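Local coordinates for putative neuraminyllactose-binding hemagglutinin homolog (Helicobacter pylori, PDB 3BGH), which is probably a lipoprotein adhesin of the outer membrane and flagellar sheath that may bind neuraminyllactose-type sialylated sugars, at residues Y25-K30 with F65-S70; N35-V40 with H216-S221; I108-V113 with T184-A189. All coordinates share one frame; numbering follows the deposited sequence.

Contact 1: residues Y25-K30 with F65-S70; sequences YPIKGK and FLQLSS
The carboxamide of Gln67 is the flat group that meets the loop, and its polar atoms OE1 and NE2 both reach the backbone of Tyr25, while the CD1 methyl of Ile27 comes to 3.8 Å from Gln67 NE2. Tyr25 N donates to Gln67 OE1 at 2.9 Å, arriving in the carbonyl plane on a lone pair. In return Gln67 NE2 donates a hydrogen bond to Tyr25 O at 3.1 Å, with that oxygen near the amide plane. Two bonds to one residue fix the rotation of the amide, which thus serves both the N-H and the C=O of Tyr25, and OE1 also bonds to Tyr198 OH of helix 186-208. The bend at chi2 (-133°) helps turn the group outward to the loop. In the fold, this pins the irregular segment ahead of strand 38-48 onto helix 54-73, which packs on the sheet through residues such as Leu68 and Ser69. The Tyr25 ring leads away from Gln67 to helix 186-208, where it meets the His199 ring with planes at about 70°. The Ile27 side chain runs antiparallel alongside that of Gln67; its CD1 lies 3.3 Å from Gln67 O and 3.8 Å from Ser70 CB.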
ATOM      1  N   TYR A  25      -1.271  -5.024 -22.185  1.00 67.42           N
ATOM      2  CA  TYR A  25      -1.753  -3.714 -22.597  1.00 68.09           C
ATOM      3  C   TYR A  25      -1.285  -3.596 -24.045  1.00 70.27           C
ATOM      4  O   TYR A  25      -0.108  -3.841 -24.311  1.00 70.39           O
ATOM      5  CB  TYR A  25      -1.155  -2.628 -21.679  1.00 66.81           C
ATOM      6  CG  TYR A  25      -1.303  -1.196 -22.167  1.00 64.08           C
ATOM      7  CD1 TYR A  25      -2.540  -0.549 -22.114  1.00 62.20           C
ATOM      8  CD2 TYR A  25      -0.199  -0.482 -22.674  1.00 62.64           C
ATOM      9  CE1 TYR A  25      -2.701   0.767 -22.564  1.00 62.97           C
ATOM     10  CE2 TYR A  25      -0.345   0.860 -23.130  1.00 62.57           C
ATOM     11  CZ  TYR A  25      -1.608   1.474 -23.066  1.00 62.48           C
ATOM     12  OH  TYR A  25      -1.813   2.777 -23.479  1.00 62.27           O
ATOM     13  N   PRO A  26      -2.202  -3.286 -24.991  1.00 72.20           N
ATOM     14  CA  PRO A  26      -1.741  -3.256 -26.392  1.00 73.90           C
ATOM     15  C   PRO A  26      -0.779  -2.098 -26.688  1.00 75.56           C
ATOM     16  O   PRO A  26      -1.184  -0.936 -26.663  1.00 75.79           O
ATOM     17  CB  PRO A  26      -3.044  -3.117 -27.190  1.00 73.75           C
ATOM     18  CG  PRO A  26      -4.022  -2.475 -26.231  1.00 72.95           C
ATOM     19  CD  PRO A  26      -3.644  -2.977 -24.865  1.00 72.07           C
ATOM     20  N   ILE A  27       0.488  -2.419 -26.950  1.00 77.67           N
ATOM     21  CA  ILE A  27       1.457  -1.409 -27.388  1.00 79.97           C
ATOM     22  C   ILE A  27       1.158  -1.031 -28.839  1.00 81.67           C
ATOM     23  O   ILE A  27       1.604  -1.685 -29.772  1.00 81.98           O
ATOM     24  CB  ILE A  27       2.932  -1.874 -27.213  1.00 80.16           C
ATOM     25  CG1 ILE A  27       3.196  -2.254 -25.738  1.00 80.73           C
ATOM     26  CG2 ILE A  27       3.905  -0.790 -27.697  1.00 78.18           C
ATOM     27  CD1 ILE A  27       4.360  -3.219 -25.518  1.00 80.40           C
ATOM     28  N   LYS A  28       0.354   0.007 -29.010  1.00 84.02           N
ATOM     29  CA  LYS A  28      -0.013   0.480 -30.333  1.00 86.48           C
ATOM     30  C   LYS A  28       0.926   1.615 -30.737  1.00 86.92           C
ATOM     31  O   LYS A  28       1.135   2.548 -29.968  1.00 87.36           O
ATOM     32  CB  LYS A  28      -1.488   0.925 -30.362  1.00 86.53           C
ATOM     33  CG  LYS A  28      -2.483  -0.250 -30.342  1.00 87.47           C
ATOM     34  CD  LYS A  28      -3.905   0.223 -30.023  1.00 88.10           C
ATOM     35  CE  LYS A  28      -4.823  -0.953 -29.676  1.00 90.30           C
ATOM     36  NZ  LYS A  28      -5.908  -0.530 -28.724  1.00 91.07           N
ATOM     37  N   GLY A  29       1.500   1.510 -31.934  1.00 87.62           N
ATOM     38  CA  GLY A  29       2.450   2.505 -32.439  1.00 87.88           C
ATOM     39  C   GLY A  29       3.448   1.937 -33.446  1.00 88.13           C
ATOM     40  O   GLY A  29       3.873   0.777 -33.340  1.00 87.95           O
ATOM     41  N   LYS A  30       3.816   2.767 -34.421  1.00 88.19           N
ATOM     42  CA  LYS A  30       4.799   2.413 -35.456  1.00 88.49           C
ATOM     43  C   LYS A  30       6.177   2.127 -34.854  1.00 87.93           C
ATOM     44  O   LYS A  30       6.629   2.879 -33.985  1.00 88.22           O
ATOM     45  CB  LYS A  30       4.900   3.537 -36.509  1.00 88.46           C
ATOM     46  CG  LYS A  30       4.764   4.962 -35.940  1.00 89.38           C
ATOM     47  CD  LYS A  30       4.939   6.057 -36.997  1.00 89.49           C
ATOM     48  CE  LYS A  30       4.294   7.370 -36.541  1.00 91.23           C
ATOM     49  NZ  LYS A  30       4.660   8.494 -37.453  1.00 92.43           N
ATOM     50  N   PHE A  65       7.645  -6.966 -17.436  1.00 59.37           N
ATOM     51  CA  PHE A  65       9.020  -7.105 -17.848  1.00 59.99           C
ATOM     52  C   PHE A  65       9.096  -7.286 -19.375  1.00 59.90           C
ATOM     53  O   PHE A  65       9.874  -6.613 -20.055  1.00 60.80           O
ATOM     54  CB  PHE A  65       9.572  -8.299 -17.093  1.00 60.99           C
ATOM     55  CG  PHE A  65      11.047  -8.440 -17.154  1.00 61.90           C
ATOM     56  CD1 PHE A  65      11.873  -7.331 -17.087  1.00 63.49           C
ATOM     57  CD2 PHE A  65      11.613  -9.702 -17.259  1.00 63.03           C
ATOM     58  CE1 PHE A  65      13.260  -7.469 -17.134  1.00 62.79           C
ATOM     59  CE2 PHE A  65      12.989  -9.860 -17.314  1.00 65.09           C
ATOM     60  CZ  PHE A  65      13.823  -8.744 -17.251  1.00 63.46           C
ATOM     61  N   LEU A  66       8.258  -8.151 -19.930  1.00 59.52           N
ATOM     62  CA  LEU A  66       8.377  -8.472 -21.346  1.00 58.88           C
ATOM     63  C   LEU A  66       7.808  -7.327 -22.143  1.00 59.19           C
ATOM     64  O   LEU A  66       8.431  -6.852 -23.093  1.00 59.88           O
ATOM     65  CB  LEU A  66       7.676  -9.788 -21.705  1.00 58.78           C
ATOM     66  CG  LEU A  66       8.135 -11.090 -21.017  1.00 57.42           C
ATOM     67  CD1 LEU A  66       7.180 -12.195 -21.383  1.00 53.15           C
ATOM     68  CD2 LEU A  66       9.574 -11.484 -21.371  1.00 54.32           C
ATOM     69  N   GLN A  67       6.645  -6.857 -21.720  1.00 59.19           N
ATOM     70  CA  GLN A  67       6.008  -5.727 -22.338  1.00 59.77           C
ATOM     71  C   GLN A  67       6.836  -4.447 -22.342  1.00 60.26           C
ATOM     72  O   GLN A  67       6.827  -3.708 -23.313  1.00 61.03           O
ATOM     73  CB  GLN A  67       4.685  -5.482 -21.683  1.00 60.07           C
ATOM     74  CG  GLN A  67       3.686  -6.593 -21.944  1.00 61.79           C
ATOM     75  CD  GLN A  67       2.368  -6.016 -22.347  1.00 63.23           C
ATOM     76  OE1 GLN A  67       1.499  -5.769 -21.498  1.00 63.51           O
ATOM     77  NE2 GLN A  67       2.224  -5.722 -23.644  1.00 62.77           N
ATOM     78  N   LEU A  68       7.535  -4.169 -21.256  1.00 60.63           N
ATOM     79  CA  LEU A  68       8.384  -3.005 -21.228  1.00 60.91           C
ATOM     80  C   LEU A  68       9.571  -3.172 -22.159  1.00 61.33           C
ATOM     81  O   LEU A  68      10.051  -2.198 -22.722  1.00 60.58           O
ATOM     82  CB  LEU A  68       8.842  -2.681 -19.818  1.00 60.23           C
ATOM     83  CG  LEU A  68       7.821  -1.750 -19.211  1.00 61.35           C
ATOM     84  CD1 LEU A  68       7.992  -1.741 -17.700  1.00 61.44           C
ATOM     85  CD2 LEU A  68       7.924  -0.308 -19.856  1.00 62.39           C
ATOM     86  N   SER A  69      10.058  -4.400 -22.300  1.00 62.93           N
ATOM     87  CA  SER A  69      11.061  -4.665 -23.327  1.00 63.90           C
ATOM     88  C   SER A  69      10.462  -4.400 -24.720  1.00 64.14           C
ATOM     89  O   SER A  69      11.057  -3.651 -25.496  1.00 64.02           O
ATOM     90  CB  SER A  69      11.657  -6.053 -23.181  1.00 64.03           C
ATOM     91  OG  SER A  69      12.467  -6.102 -22.014  1.00 64.53           O
ATOM     92  N   SER A  70       9.259  -4.918 -24.993  1.00 64.63           N
ATOM     93  CA  SER A  70       8.607  -4.717 -26.312  1.00 65.49           C
ATOM     94  C   SER A  70       8.329  -3.278 -26.629  1.00 65.44           C
ATOM     95  O   SER A  70       8.517  -2.848 -27.769  1.00 66.40           O
ATOM     96  CB  SER A  70       7.297  -5.470 -26.446  1.00 64.74           C
ATOM     97  OG  SER A  70       7.571  -6.841 -26.507  1.00 68.42           O
TER

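Contact 2: residues N35-V40 with H216-S221; sequences NSHLVV and HYEKVS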
ATOM      1  N   ASN A  35      17.346   3.898 -32.389  1.00 78.85           N
ATOM      2  CA  ASN A  35      17.936   5.190 -31.970  1.00 77.34           C
ATOM      3  C   ASN A  35      19.291   5.095 -31.290  1.00 76.84           C
ATOM      4  O   ASN A  35      19.892   6.115 -30.939  1.00 76.73           O
ATOM      5  CB  ASN A  35      16.966   6.006 -31.111  1.00 76.97           C
ATOM      6  CG  ASN A  35      16.585   5.304 -29.810  1.00 75.09           C
ATOM      7  OD1 ASN A  35      17.377   4.579 -29.189  1.00 71.21           O
ATOM      8  ND2 ASN A  35      15.359   5.537 -29.389  1.00 73.61           N
ATOM      9  N   SER A  36      19.741   3.864 -31.085  1.00 76.09           N
ATOM     10  CA  SER A  36      21.123   3.576 -30.703  1.00 76.00           C
ATOM     11  C   SER A  36      21.417   3.537 -29.194  1.00 75.19           C
ATOM     12  O   SER A  36      22.492   3.100 -28.777  1.00 74.66           O
ATOM     13  CB  SER A  36      22.120   4.503 -31.443  1.00 76.68           C
ATOM     14  OG  SER A  36      21.776   4.667 -32.824  1.00 77.03           O
ATOM     15  N   HIS A  37      20.469   3.986 -28.377  1.00 74.38           N
ATOM     16  CA  HIS A  37      20.628   3.914 -26.920  1.00 73.37           C
ATOM     17  C   HIS A  37      20.284   2.521 -26.371  1.00 72.67           C
ATOM     18  O   HIS A  37      19.319   1.895 -26.831  1.00 73.10           O
ATOM     19  CB  HIS A  37      19.761   4.971 -26.274  1.00 73.35           C
ATOM     20  CG  HIS A  37      19.990   6.345 -26.820  1.00 73.64           C
ATOM     21  ND1 HIS A  37      19.087   6.974 -27.650  1.00 74.17           N
ATOM     22  CD2 HIS A  37      21.016   7.212 -26.652  1.00 71.84           C
ATOM     23  CE1 HIS A  37      19.541   8.177 -27.956  1.00 73.61           C
ATOM     24  NE2 HIS A  37      20.711   8.344 -27.364  1.00 71.56           N
ATOM     25  N   LEU A  38      21.087   2.024 -25.425  1.00 71.50           N
ATOM     26  CA  LEU A  38      20.809   0.746 -24.718  1.00 70.59           C
ATOM     27  C   LEU A  38      20.275   0.983 -23.278  1.00 69.89           C
ATOM     28  O   LEU A  38      20.916   1.702 -22.499  1.00 70.04           O
ATOM     29  CB  LEU A  38      22.073  -0.128 -24.648  1.00 70.00           C
ATOM     30  CG  LEU A  38      22.074  -1.290 -23.636  1.00 70.13           C
ATOM     31  CD1 LEU A  38      21.154  -2.432 -24.041  1.00 70.84           C
ATOM     32  CD2 LEU A  38      23.470  -1.841 -23.377  1.00 70.49           C
ATOM     33  N   VAL A  39      19.136   0.375 -22.921  1.00 68.75           N
ATOM     34  CA  VAL A  39      18.642   0.425 -21.519  1.00 67.33           C
ATOM     35  C   VAL A  39      18.645  -0.946 -20.845  1.00 66.51           C
ATOM     36  O   VAL A  39      18.227  -1.936 -21.436  1.00 67.04           O
ATOM     37  CB  VAL A  39      17.229   1.074 -21.366  1.00 67.12           C
ATOM     38  CG1 VAL A  39      17.057   2.266 -22.287  1.00 65.77           C
ATOM     39  CG2 VAL A  39      16.148   0.081 -21.612  1.00 66.68           C
ATOM     40  N   VAL A  40      19.123  -0.997 -19.615  1.00 65.30           N
ATOM     41  CA  VAL A  40      19.075  -2.216 -18.829  1.00 64.11           C
ATOM     42  C   VAL A  40      17.741  -2.298 -18.075  1.00 63.60           C
ATOM     43  O   VAL A  40      17.354  -1.366 -17.376  1.00 62.79           O
ATOM     44  CB  VAL A  40      20.230  -2.260 -17.829  1.00 64.03           C
ATOM     45  CG1 VAL A  40      20.151  -3.501 -16.975  1.00 64.36           C
ATOM     46  CG2 VAL A  40      21.526  -2.242 -18.543  1.00 64.54           C
ATOM     47  N   HIS A 216      15.386  14.204 -23.159  1.00 61.57           N
ATOM     48  CA  HIS A 216      15.672  15.155 -22.100  1.00 61.04           C
ATOM     49  C   HIS A 216      16.630  14.530 -21.065  1.00 61.77           C
ATOM     50  O   HIS A 216      17.648  15.129 -20.713  1.00 62.25           O
ATOM     51  CB  HIS A 216      14.397  15.689 -21.454  1.00 59.55           C
ATOM     52  CG  HIS A 216      14.660  16.739 -20.416  1.00 59.60           C
ATOM     53  ND1 HIS A 216      15.090  16.435 -19.137  1.00 57.35           N
ATOM     54  CD2 HIS A 216      14.573  18.092 -20.475  1.00 56.44           C
ATOM     55  CE1 HIS A 216      15.255  17.559 -18.459  1.00 57.97           C
ATOM     56  NE2 HIS A 216      14.956  18.576 -19.253  1.00 56.28           N
ATOM     57  N   TYR A 217      16.302  13.325 -20.600  1.00 62.47           N
ATOM     58  CA  TYR A 217      17.134  12.565 -19.679  1.00 63.50           C
ATOM     59  C   TYR A 217      18.530  12.392 -20.241  1.00 64.46           C
ATOM     60  O   TYR A 217      19.493  12.533 -19.505  1.00 64.32           O
ATOM     61  CB  TYR A 217      16.508  11.189 -19.445  1.00 63.32           C
ATOM     62  CG  TYR A 217      17.214  10.349 -18.438  1.00 63.22           C
ATOM     63  CD1 TYR A 217      16.752  10.292 -17.120  1.00 64.77           C
ATOM     64  CD2 TYR A 217      18.336   9.600 -18.783  1.00 64.00           C
ATOM     65  CE1 TYR A 217      17.381   9.516 -16.176  1.00 63.44           C
ATOM     66  CE2 TYR A 217      18.984   8.804 -17.837  1.00 62.69           C
ATOM     67  CZ  TYR A 217      18.498   8.767 -16.536  1.00 63.45           C
ATOM     68  OH  TYR A 217      19.121   7.998 -15.567  1.00 63.00           O
ATOM     69  N   GLU A 218      18.627  12.064 -21.538  1.00 65.82           N
ATOM     70  CA  GLU A 218      19.928  11.920 -22.238  1.00 67.46           C
ATOM     71  C   GLU A 218      20.745  13.211 -22.131  1.00 68.49           C
ATOM     72  O   GLU A 218      21.886  13.193 -21.685  1.00 68.14           O
ATOM     73  CB  GLU A 218      19.735  11.497 -23.710  1.00 67.45           C
ATOM     74  CG  GLU A 218      19.525   9.983 -23.934  1.00 67.13           C
ATOM     75  CD  GLU A 218      18.423   9.618 -24.966  1.00 69.70           C
ATOM     76  OE1 GLU A 218      18.030  10.455 -25.829  1.00 70.22           O
ATOM     77  OE2 GLU A 218      17.933   8.462 -24.907  1.00 70.36           O
ATOM     78  N   LYS A 219      20.120  14.330 -22.481  1.00 70.48           N
ATOM     79  CA  LYS A 219      20.736  15.641 -22.330  1.00 72.84           C
ATOM     80  C   LYS A 219      21.166  15.908 -20.881  1.00 73.99           C
ATOM     81  O   LYS A 219      22.277  16.374 -20.646  1.00 74.76           O
ATOM     82  CB  LYS A 219      19.794  16.738 -22.844  1.00 72.69           C
ATOM     83  CG  LYS A 219      20.480  18.028 -23.307  1.00 75.66           C
ATOM     84  CD  LYS A 219      21.323  17.841 -24.583  1.00 79.30           C
ATOM     85  CE  LYS A 219      20.500  18.058 -25.853  1.00 82.09           C
ATOM     86  NZ  LYS A 219      19.290  17.159 -25.947  1.00 83.72           N
ATOM     87  N   VAL A 220      20.307  15.586 -19.915  1.00 75.30           N
ATOM     88  CA  VAL A 220      20.614  15.841 -18.503  1.00 76.48           C
ATOM     89  C   VAL A 220      21.846  15.090 -17.992  1.00 77.76           C
ATOM     90  O   VAL A 220      22.691  15.695 -17.340  1.00 78.12           O
ATOM     91  CB  VAL A 220      19.374  15.641 -17.577  1.00 76.06           C
ATOM     92  CG1 VAL A 220      19.777  15.472 -16.146  1.00 75.57           C
ATOM     93  CG2 VAL A 220      18.449  16.819 -17.690  1.00 75.60           C
ATOM     94  N   SER A 221      21.970  13.796 -18.282  1.00 79.73           N
ATOM     95  CA  SER A 221      23.224  13.083 -17.963  1.00 82.15           C
ATOM     96  C   SER A 221      24.461  13.697 -18.672  1.00 83.69           C
ATOM     97  O   SER A 221      25.490  13.924 -18.028  1.00 83.78           O
ATOM     98  CB  SER A 221      23.121  11.556 -18.181  1.00 81.77           C
ATOM     99  OG  SER A 221      22.219  11.226 -19.216  1.00 81.82           O
TER
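Asn35 OD1 takes two N-H groups of His37, the residue that faces Glu218 across the contact. His37 N donates to Asn35 OD1 at 3.3 Å with an N-H...O angle of 157°, and this closes an Asx turn. The second bond, from His37 ND1 to Asn35 OD1, is weak, also at 3.3 Å, but helps to steady the imidazole. The ring is thereby presented to helix 211-223, where the Glu218 carboxylate lies stacked over one face with the two planes 17° apart. Glu218 OE2 sits above the middle of the ring and comes to 3.3 Å from His37 ND1, yet the angle is too poor for a hydrogen bond. Glu218 CG adds a CH-pi contact, 4.3 Å from the centroid of the His37 ring.

The turn leads directly into strand 38-48, an inner strand of the mixed sheet, with His37 and Val39 bonded through their backbones to Ser78 of strand 78-82. The last helix of the model thus meets the turn just ahead of this strand. A bend at chi2 (138°) turns the Glu218 carboxylate over the imidazole from the opposite direction. The stacked carboxylate would probably favour a protonated imidazole. Tyr77 also touches His37, and Leu97 packs on Glu218.

Contact 3: residues I108-V113 with T184-A189; sequences ILEDIV and TDHDQA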
ATOM      1  N   ILE A 108      -4.638  -6.464  -1.488  1.00 51.87           N
ATOM      2  CA  ILE A 108      -6.077  -6.395  -1.593  1.00 53.09           C
ATOM      3  C   ILE A 108      -6.727  -6.563  -0.190  1.00 54.19           C
ATOM      4  O   ILE A 108      -6.406  -7.473   0.582  1.00 53.88           O
ATOM      5  CB  ILE A 108      -6.587  -7.351  -2.693  1.00 53.27           C
ATOM      6  CG1 ILE A 108      -6.178  -6.749  -4.036  1.00 53.63           C
ATOM      7  CG2 ILE A 108      -8.110  -7.516  -2.642  1.00 51.22           C
ATOM      8  CD1 ILE A 108      -6.243  -7.631  -5.192  1.00 53.45           C
ATOM      9  N   LEU A 109      -7.569  -5.596   0.153  1.00 55.25           N
ATOM     10  CA  LEU A 109      -8.369  -5.639   1.367  1.00 55.33           C
ATOM     11  C   LEU A 109      -9.753  -6.129   1.006  1.00 55.20           C
ATOM     12  O   LEU A 109     -10.314  -5.767  -0.018  1.00 53.78           O
ATOM     13  CB  LEU A 109      -8.461  -4.259   1.981  1.00 56.12           C
ATOM     14  CG  LEU A 109      -7.246  -3.742   2.750  1.00 58.62           C
ATOM     15  CD1 LEU A 109      -6.017  -3.526   1.868  1.00 61.27           C
ATOM     16  CD2 LEU A 109      -7.645  -2.461   3.395  1.00 58.09           C
ATOM     17  N   GLU A 110     -10.291  -6.975   1.865  1.00 56.80           N
ATOM     18  CA  GLU A 110     -11.546  -7.656   1.598  1.00 58.45           C
ATOM     19  C   GLU A 110     -12.615  -7.139   2.528  1.00 58.39           C
ATOM     20  O   GLU A 110     -12.307  -6.707   3.641  1.00 57.57           O
ATOM     21  CB  GLU A 110     -11.374  -9.181   1.745  1.00 57.96           C
ATOM     22  CG  GLU A 110     -10.511  -9.760   0.618  1.00 60.43           C
ATOM     23  CD  GLU A 110     -10.313 -11.258   0.692  1.00 61.13           C
ATOM     24  OE1 GLU A 110     -10.584 -11.860   1.748  1.00 64.90           O
ATOM     25  OE2 GLU A 110      -9.872 -11.839  -0.330  1.00 67.10           O
ATOM     26  N   ASP A 111     -13.857  -7.160   2.035  1.00 58.70           N
ATOM     27  CA  ASP A 111     -15.045  -6.998   2.877  1.00 59.82           C
ATOM     28  C   ASP A 111     -15.144  -5.595   3.494  1.00 59.79           C
ATOM     29  O   ASP A 111     -15.214  -5.419   4.717  1.00 60.17           O
ATOM     30  CB  ASP A 111     -15.146  -8.116   3.946  1.00 59.88           C
ATOM     31  CG  ASP A 111     -15.438  -9.504   3.343  1.00 61.45           C
ATOM     32  OD1 ASP A 111     -16.078  -9.604   2.272  1.00 63.99           O
ATOM     33  OD2 ASP A 111     -15.025 -10.517   3.944  1.00 63.96           O
ATOM     34  N   ILE A 112     -15.151  -4.601   2.616  1.00 59.51           N
ATOM     35  CA  ILE A 112     -15.419  -3.229   3.000  1.00 58.65           C
ATOM     36  C   ILE A 112     -16.842  -2.939   2.512  1.00 58.19           C
ATOM     37  O   ILE A 112     -17.206  -3.320   1.378  1.00 57.17           O
ATOM     38  CB  ILE A 112     -14.413  -2.260   2.331  1.00 58.66           C
ATOM     39  CG1 ILE A 112     -12.979  -2.708   2.570  1.00 58.96           C
ATOM     40  CG2 ILE A 112     -14.574  -0.871   2.844  1.00 57.46           C
ATOM     41  CD1 ILE A 112     -11.960  -1.650   2.187  1.00 58.35           C
ATOM     42  N   VAL A 113     -17.631  -2.303   3.384  1.00 57.70           N
ATOM     43  CA  VAL A 113     -19.024  -1.932   3.113  1.00 57.97           C
ATOM     44  C   VAL A 113     -19.154  -0.447   2.741  1.00 57.73           C
ATOM     45  O   VAL A 113     -18.483   0.412   3.296  1.00 57.63           O
ATOM     46  CB  VAL A 113     -19.939  -2.289   4.340  1.00 58.26           C
ATOM     47  CG1 VAL A 113     -21.301  -1.620   4.270  1.00 57.41           C
ATOM     48  CG2 VAL A 113     -20.115  -3.822   4.452  1.00 59.09           C
ATOM     49  N   THR A 184     -20.181 -11.337  -6.822  1.00 93.18           N
ATOM     50  CA  THR A 184     -19.156 -12.394  -7.035  1.00 91.33           C
ATOM     51  C   THR A 184     -18.602 -13.135  -5.762  1.00 89.66           C
ATOM     52  O   THR A 184     -19.311 -13.293  -4.755  1.00 89.77           O
ATOM     53  CB  THR A 184     -17.973 -11.905  -7.996  1.00 91.65           C
ATOM     54  OG1 THR A 184     -17.194 -10.868  -7.373  1.00 91.19           O
ATOM     55  CG2 THR A 184     -18.504 -11.419  -9.362  1.00 91.39           C
ATOM     56  N   ASP A 185     -17.368 -13.640  -5.849  1.00 86.94           N
ATOM     57  CA  ASP A 185     -16.570 -13.995  -4.671  1.00 84.26           C
ATOM     58  C   ASP A 185     -15.183 -13.324  -4.766  1.00 82.35           C
ATOM     59  O   ASP A 185     -14.874 -12.624  -5.751  1.00 81.35           O
ATOM     60  CB  ASP A 185     -16.447 -15.519  -4.489  1.00 84.49           C
ATOM     61  CG  ASP A 185     -15.515 -16.179  -5.513  1.00 83.40           C
ATOM     62  OD1 ASP A 185     -15.152 -17.365  -5.272  1.00 82.06           O
ATOM     63  OD2 ASP A 185     -15.163 -15.527  -6.539  1.00 78.31           O
ATOM     64  N   HIS A 186     -14.360 -13.548  -3.748  1.00 79.71           N
ATOM     65  CA  HIS A 186     -13.053 -12.920  -3.665  1.00 77.43           C
ATOM     66  C   HIS A 186     -12.118 -13.129  -4.871  1.00 75.84           C
ATOM     67  O   HIS A 186     -11.638 -12.142  -5.429  1.00 75.62           O
ATOM     68  CB  HIS A 186     -12.375 -13.268  -2.338  1.00 77.53           C
ATOM     69  CG  HIS A 186     -13.187 -12.889  -1.139  1.00 77.33           C
ATOM     70  ND1 HIS A 186     -13.823 -11.674  -1.030  1.00 77.24           N
ATOM     71  CD2 HIS A 186     -13.473 -13.565  -0.002  1.00 78.28           C
ATOM     72  CE1 HIS A 186     -14.467 -11.616   0.122  1.00 77.33           C
ATOM     73  NE2 HIS A 186     -14.272 -12.751   0.765  1.00 77.92           N
ATOM     74  N   ASP A 187     -11.877 -14.370  -5.297  1.00 74.11           N
ATOM     75  CA  ASP A 187     -10.846 -14.603  -6.318  1.00 73.12           C
ATOM     76  C   ASP A 187     -11.151 -13.932  -7.641  1.00 71.31           C
ATOM     77  O   ASP A 187     -10.248 -13.421  -8.300  1.00 71.12           O
ATOM     78  CB  ASP A 187     -10.476 -16.076  -6.486  1.00 73.78           C
ATOM     79  CG  ASP A 187      -9.515 -16.546  -5.390  1.00 77.00           C
ATOM     80  OD1 ASP A 187      -8.260 -16.512  -5.600  1.00 76.83           O
ATOM     81  OD2 ASP A 187     -10.033 -16.907  -4.298  1.00 80.24           O
ATOM     82  N   GLN A 188     -12.432 -13.871  -7.979  1.00 68.82           N
ATOM     83  CA  GLN A 188     -12.891 -13.108  -9.131  1.00 67.18           C
ATOM     84  C   GLN A 188     -12.644 -11.566  -8.983  1.00 65.56           C
ATOM     85  O   GLN A 188     -12.278 -10.876  -9.936  1.00 65.13           O
ATOM     86  CB  GLN A 188     -14.353 -13.494  -9.435  1.00 67.17           C
ATOM     87  CG  GLN A 188     -14.926 -13.028 -10.763  1.00 68.56           C
ATOM     88  CD  GLN A 188     -14.513 -13.858 -11.988  1.00 71.53           C
ATOM     89  OE1 GLN A 188     -14.999 -13.613 -13.099  1.00 71.56           O
ATOM     90  NE2 GLN A 188     -13.599 -14.811 -11.803  1.00 71.34           N
ATOM     91  N   ALA A 189     -12.786 -11.047  -7.771  1.00 63.79           N
ATOM     92  CA  ALA A 189     -12.607  -9.630  -7.512  1.00 61.91           C
ATOM     93  C   ALA A 189     -11.110  -9.245  -7.585  1.00 60.77           C
ATOM     94  O   ALA A 189     -10.753  -8.204  -8.138  1.00 58.84           O
ATOM     95  CB  ALA A 189     -13.211  -9.265  -6.168  1.00 61.68           C
TER
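Glu110, on strand 98-114, extends its chain beyond CG and lays its carboxylate over one face of the His186 imidazole, at the start of helix 186-208 in the layer of helices lying on one face of the mixed beta sheet. The planes are 17° apart, and Glu110 CD stands 3.8 Å above the His186 ring near its centre. Glu110 OE2 comes to 3.5 Å from His186 CB and OE1 to 3.8 Å from His186 CD2, a stacked arrangement without a hydrogen bond between the two side chains.

Asp111 follows in a G1 beta bulge, where it and Ile112 both face Ile125 of the adjacent strand. Its backbone lies in the left-handed region, and its carboxylate comes round to the edge of the same imidazole, its plane 61° from that of the ring. Asp126 ties the corner together, taking Asp111 N on OD1 and His186 ND1 on OD2. The latter bond would help to fix the ring's rotation, and the surrounding carboxylates would probably favour a protonated histidine.

Asp111 O takes Asn135 ND2 of the second subunit, and Ile112 and Val113 also pack against that subunit, so this part of the strand also borders the dimer interface. Facing the helix, Asp111 OD1 lies in the plane of the imidazole, 3.4 Å from His186 CE1.

How the contacts relate
Contact 1 is the partly buried member of the set, its centre about 12 Å from that of the chain; contacts 2 and 3 are surface contacts on opposite sides of that centre, their own centres about 43 Å apart. Contacts 2 and 3 reach the same sheet through the neighbouring strands 38-48 and 98-114, and their helices, 211-223 and 186-208, follow each other in the chain. Both stack a glutamate on a histidine, whereas contact 1 relies on a pair of hydrogen bonds from a side-chain amide to a loop backbone and an aliphatic methyl. Helix 186-208 links contacts 1 and 3, receiving Tyr25 in its C-terminal half and supplying His186 at its N-terminal end. Among the three, contact 3 borders the second subunit.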